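Local coordinates for protein response regulator (Xanthomonas campestris pv. campestris, PDB 3QYY) that is probably a diguanylate cyclase, represented here by its GGDEF domain, which binds its product cyclic di-GMP and magnesium, at residues 129-133 / 147-152. Numbering follows the deposited sequence.
Sequences SAGSA and RADAAM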
ATOM      1  N   SER B 129       6.637  10.316  -2.299  1.00 19.22           N
ATOM      2  CA  SER B 129       6.207  10.397  -3.690  1.00 17.92           C
ATOM      3  C   SER B 129       4.891  11.164  -3.644  1.00 19.04           C
ATOM      4  O   SER B 129       3.985  10.797  -2.893  1.00 18.70           O
ATOM      5  CB  SER B 129       5.972   9.001  -4.271  1.00 17.80           C
ATOM      6  OG  SER B 129       7.197   8.321  -4.478  1.00 14.77           O
ATOM      7  N   ALA B 130       4.778  12.224  -4.438  1.00 17.62           N
ATOM      8  CA  ALA B 130       3.565  13.030  -4.430  1.00 18.29           C
ATOM      9  C   ALA B 130       2.995  13.343  -5.805  1.00 18.81           C
ATOM     10  O   ALA B 130       3.728  13.445  -6.792  1.00 18.98           O
ATOM     11  CB  ALA B 130       3.825  14.331  -3.674  1.00 18.85           C
ATOM     12  N   GLY B 131       1.674  13.496  -5.846  1.00 18.09           N
ATOM     13  CA  GLY B 131       0.976  13.825  -7.076  1.00 18.51           C
ATOM     14  C   GLY B 131      -0.065  14.895  -6.789  1.00 19.71           C
ATOM     15  O   GLY B 131      -0.717  14.869  -5.738  1.00 19.34           O
ATOM     16  N   SER B 132      -0.232  15.841  -7.705  1.00 19.42           N
ATOM     17  CA  SER B 132      -1.206  16.909  -7.501  1.00 22.00           C
ATOM     18  C   SER B 132      -2.188  17.071  -8.657  1.00 22.91           C
ATOM     19  O   SER B 132      -1.920  16.656  -9.788  1.00 22.67           O
ATOM     20  CB  SER B 132      -0.484  18.242  -7.267  1.00 22.51           C
ATOM     21  OG  SER B 132       0.260  18.634  -8.412  1.00 21.07           O
ATOM     22  N   ALA B 133      -3.332  17.673  -8.350  1.00 22.68           N
ATOM     23  CA  ALA B 133      -4.373  17.950  -9.334  1.00 23.31           C
ATOM     24  C   ALA B 133      -5.088  19.224  -8.881  1.00 23.86           C
ATOM     25  O   ALA B 133      -5.292  19.437  -7.684  1.00 22.38           O
ATOM     26  CB  ALA B 133      -5.359  16.787  -9.416  1.00 22.76           C
ATOM     27  N   ARG B 147      -7.098  12.030 -10.675  1.00 20.86           N
ATOM     28  CA  ARG B 147      -5.999  12.743 -11.317  1.00 20.17           C
ATOM     29  C   ARG B 147      -4.781  12.855 -10.404  1.00 18.54           C
ATOM     30  O   ARG B 147      -3.653  12.590 -10.823  1.00 18.35           O
ATOM     31  CB  ARG B 147      -6.453  14.141 -11.751  1.00 22.00           C
ATOM     32  CG  ARG B 147      -7.445  14.132 -12.904  1.00 26.07           C
ATOM     33  CD  ARG B 147      -7.845  15.544 -13.298  1.00 29.78           C
ATOM     34  NE  ARG B 147      -8.760  15.553 -14.437  1.00 34.65           N
ATOM     35  CZ  ARG B 147      -9.241  16.656 -14.998  1.00 37.29           C
ATOM     36  NH1 ARG B 147      -8.895  17.847 -14.526  1.00 39.22           N
ATOM     37  NH2 ARG B 147     -10.073  16.571 -16.028  1.00 38.15           N
ATOM     38  N   ALA B 148      -5.011  13.250  -9.157  1.00 16.94           N
ATOM     39  CA  ALA B 148      -3.926  13.388  -8.190  1.00 15.67           C
ATOM     40  C   ALA B 148      -3.288  12.033  -7.895  1.00 16.05           C
ATOM     41  O   ALA B 148      -2.068  11.917  -7.794  1.00 16.02           O
ATOM     42  CB  ALA B 148      -4.457  14.001  -6.901  1.00 16.44           C
ATOM     43  N   ASP B 149      -4.123  11.008  -7.760  1.00 17.08           N
ATOM     44  CA  ASP B 149      -3.647   9.657  -7.466  1.00 19.20           C
ATOM     45  C   ASP B 149      -2.759   9.140  -8.594  1.00 19.07           C
ATOM     46  O   ASP B 149      -1.691   8.580  -8.348  1.00 19.17           O
ATOM     47  CB  ASP B 149      -4.846   8.722  -7.251  1.00 20.16           C
ATOM     48  CG  ASP B 149      -4.461   7.402  -6.588  1.00 23.73           C
ATOM     49  OD1 ASP B 149      -3.660   7.425  -5.631  1.00 23.97           O
ATOM     50  OD2 ASP B 149      -4.973   6.342  -7.009  1.00 20.20           O
ATOM     51  N   ALA B 150      -3.201   9.331  -9.833  1.00 20.71           N
ATOM     52  CA  ALA B 150      -2.423   8.881 -10.985  1.00 21.06           C
ATOM     53  C   ALA B 150      -1.090   9.621 -11.030  1.00 20.75           C
ATOM     54  O   ALA B 150      -0.062   9.044 -11.382  1.00 21.63           O
ATOM     55  CB  ALA B 150      -3.202   9.121 -12.274  1.00 21.83           C
ATOM     56  N   ALA B 151      -1.110  10.899 -10.665  1.00 21.04           N
ATOM     57  CA  ALA B 151       0.099  11.709 -10.665  1.00 19.89           C
ATOM     58  C   ALA B 151       1.084  11.186  -9.624  1.00 20.08           C
ATOM     59  O   ALA B 151       2.293  11.146  -9.865  1.00 18.67           O
ATOM     60  CB  ALA B 151      -0.247  13.174 -10.385  1.00 21.13           C
ATOM     61  N   MET B 152       0.565  10.792  -8.464  1.00 18.06           N
ATOM     62  CA  MET B 152       1.409  10.255  -7.401  1.00 19.08           C
ATOM     63  C   MET B 152       2.104   8.985  -7.897  1.00 18.40           C
ATOM     64  O   MET B 152       3.306   8.808  -7.696  1.00 18.92           O
ATOM     65  CB  MET B 152       0.559   9.954  -6.151  1.00 17.63           C
ATOM     66  CG  MET B 152       1.324   9.346  -4.980  1.00 16.30           C
ATOM     67  SD  MET B 152       1.604   7.559  -5.153  1.00 17.26           S
ATOM     68  CE  MET B 152      -0.002   6.908  -4.625  1.00 15.27           C
TER
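The peptide planes flanking G131 are the flat groups here, and the helix takes one face of each. M152 CB stands almost squarely over the A130–G131 peptide, 3.7 Å from G131 N, with M152 CA beside it on the same face. On the G131–S132 peptide, two methyls share a single face: A151 CB comes in at a slant, 3.8 Å from S132 N, while A148 CB sits over G131 O at 4.0 Å. The strand edges are engaged by sheet neighbours, with G131 bonded through its backbone to V47 and S132 to V164.

Between the two planes, G131 has no side chain to hold the helix off, and its CA comes within 3.4 Å of M152 N. The segment axes accordingly approach to 5.6 Å, running roughly antiparallel at 148°. At one end, A133 CB nestles against the helix backbone, 3.6 Å from A148 N, and also meets R147 CB; the extended arginine then leaves the interface for a salt bridge with E143. At the other, M152 CG, anti to its own backbone N (chi1 178°), lies 3.7 Å from S129 O, while the bent chain carries the thioether away. The M152 side chain comes to about 4 Å from that of D49, a magnesium ligand, and S129 OG is hydrogen-bonded to D51.

This is a worked example of close helix-on-sheet packing within a beta-alpha-beta unit, formed by strand 128-134, helix 141-157 and strand 162-165 of the GGDEF domain. No hydrogen bond crosses the interface: M152 N already donates to A148 O within the helix, and the strand uses its peptides in the sheet. Cohesion therefore rests on van der Waals contact between small methyls, a methionine stem and bare backbone, in a largely buried seam whose S129/M152 end lies close to the metal site.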